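Local coordinates for propionate kinase (PDB 3KHY), which probably makes acetyl phosphate from acetate and ATP, and probably also runs the reaction in reverse, as a magnesium-dependent homodimeric kinase of the acetokinase family, at residues 168-173 against 216-221. Residues are numbered along the deposited sequence; the frame is centred on the assembly and turned at random.
Sequences IRKYGA and IDTSMG
Lys170 NZ donates a hydrogen bond to Thr218 O at 2.6 Å, almost in line with the C=O bond. CG stands anti to the backbone N (chi1 174°), and a bend at chi3 turns the amine back to that carbonyl, while the CG and CE methylenes lie alongside Met220 O, which the contact buries without a polar partner in the model. A long side chain suits this place, its methylenes packing along the 218-220 backbone and Lys170 NZ ending 3.7 Å from Asp217 OD1, a long salt bridge that water 1 supplements by joining the same two atoms. Gly221 O accepts hydrogen bonds from two successive amides: Gly172 N, 2.9 Å from Gly221 O, lies in the carbonyl plane on a lone pair, whereas Tyr171 N comes from above that plane. Gly172, at a positive phi of 72° that favours glycine, packs its CA 3.7 Å from the Thr218 CG2 methyl.

In this actin-like ATPase fold, the pairing ties the loop before helix 175-188 to the end of edge strand 214-218. Met220 SE touches Ala173 CB at 3.6 Å, the small methyl admitting the long, flexible selenomethionine side chain, which lies near His174 and Arg233, both predicted to stabilise the transition state. Water 2 links Ala173 N to Thr218 OG1, a hydroxyl also bonded to Thr208 and Ile207 of the neighbouring strand. Farther out, Asp217 OD2 is held by the Tyr310 hydroxyl and by a salt bridge from Lys302 of the second subunit.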
# COMPACT_ATOMS: atom_id res chain seq x y z
N ILE A 168 3.98 -16.38 -0.21
CA ILE A 168 3.29 -15.11 -0.35
C ILE A 168 4.18 -13.99 0.15
O ILE A 168 4.51 -13.93 1.34
CB ILE A 168 1.95 -15.10 0.41
CG1 ILE A 168 1.04 -16.22 -0.12
CG2 ILE A 168 1.27 -13.74 0.28
CD1 ILE A 168 -0.21 -16.44 0.72
N ARG A 169 4.58 -13.13 -0.77
CA ARG A 169 5.47 -11.98 -0.49
C ARG A 169 5.41 -11.07 -1.71
O ARG A 169 4.81 -11.42 -2.73
CB ARG A 169 6.92 -12.44 -0.29
CG ARG A 169 7.49 -13.10 -1.55
CD ARG A 169 8.76 -13.92 -1.34
NE ARG A 169 9.94 -13.13 -1.03
CZ ARG A 169 10.61 -13.21 0.12
NH1 ARG A 169 10.20 -14.04 1.07
NH2 ARG A 169 11.70 -12.45 0.34
N LYS A 170 6.04 -9.90 -1.61
CA LYS A 170 6.17 -9.03 -2.76
C LYS A 170 7.23 -9.59 -3.72
O LYS A 170 8.35 -9.88 -3.30
CB LYS A 170 6.59 -7.63 -2.29
CG LYS A 170 6.90 -6.68 -3.46
CD LYS A 170 7.26 -5.30 -2.92
CE LYS A 170 5.98 -4.53 -2.63
NZ LYS A 170 6.23 -3.11 -2.36
N TYR A 171 6.86 -9.74 -4.99
CA TYR A 171 7.81 -10.08 -6.05
C TYR A 171 8.04 -8.92 -7.02
O TYR A 171 9.12 -8.81 -7.61
CB TYR A 171 7.33 -11.29 -6.87
CG TYR A 171 7.27 -12.55 -6.06
CD1 TYR A 171 8.41 -13.31 -5.84
CD2 TYR A 171 6.09 -12.98 -5.48
CE1 TYR A 171 8.38 -14.46 -5.07
CE2 TYR A 171 6.04 -14.13 -4.71
CZ TYR A 171 7.19 -14.87 -4.51
OH TYR A 171 7.14 -16.02 -3.74
N GLY A 172 7.04 -8.08 -7.20
CA GLY A 172 7.12 -7.01 -8.19
C GLY A 172 7.05 -7.56 -9.61
O GLY A 172 6.88 -8.77 -9.80
N ALA A 173 7.14 -6.67 -10.60
CA ALA A 173 7.22 -7.09 -12.00
C ALA A 173 7.80 -5.94 -12.84
O ALA A 173 8.42 -5.03 -12.28
CB ALA A 173 5.84 -7.55 -12.53
N ILE A 216 15.90 -2.46 -4.81
CA ILE A 216 15.79 -2.58 -3.36
C ILE A 216 14.32 -2.51 -2.91
O ILE A 216 13.99 -2.97 -1.83
CB ILE A 216 16.63 -1.49 -2.63
CG1 ILE A 216 16.75 -1.80 -1.14
CG2 ILE A 216 16.03 -0.09 -2.83
CD1 ILE A 216 17.76 -0.90 -0.44
N ASP A 217 13.45 -1.94 -3.75
CA ASP A 217 12.02 -1.86 -3.42
C ASP A 217 11.29 -1.60 -4.73
O ASP A 217 11.85 -1.05 -5.66
CB ASP A 217 11.79 -0.73 -2.42
CG ASP A 217 10.46 -0.86 -1.64
OD1 ASP A 217 9.61 -1.73 -1.96
OD2 ASP A 217 10.28 -0.06 -0.70
N THR A 218 10.03 -2.03 -4.81
CA THR A 218 9.26 -1.83 -6.02
C THR A 218 7.78 -1.90 -5.67
O THR A 218 7.40 -2.43 -4.61
CB THR A 218 9.62 -2.89 -7.07
OG1 THR A 218 9.05 -2.53 -8.32
CG2 THR A 218 9.12 -4.28 -6.64
N SER A 219 6.95 -1.36 -6.56
CA SER A 219 5.55 -1.08 -6.21
C SER A 219 4.55 -2.22 -6.45
O SER A 219 3.53 -2.30 -5.76
CB SER A 219 5.08 0.21 -6.89
OG SER A 219 5.01 0.05 -8.29
N MSE A 220 4.81 -3.09 -7.43
CA MSE A 220 3.91 -4.25 -7.63
C MSE A 220 4.12 -5.28 -6.52
O MSE A 220 5.07 -5.17 -5.77
CB MSE A 220 4.09 -4.86 -9.02
CG MSE A 220 3.42 -4.02 -10.11
SE MSE A 220 4.01 -4.53 -11.89
CE MSE A 220 2.62 -3.61 -12.94
N GLY A 221 3.23 -6.26 -6.39
CA GLY A 221 3.29 -7.09 -5.20
C GLY A 221 3.52 -8.55 -5.52
O GLY A 221 4.47 -8.90 -6.21
O HOH W 1 7.97 -2.65 0.36
O HOH W 2 7.11 -3.79 -9.73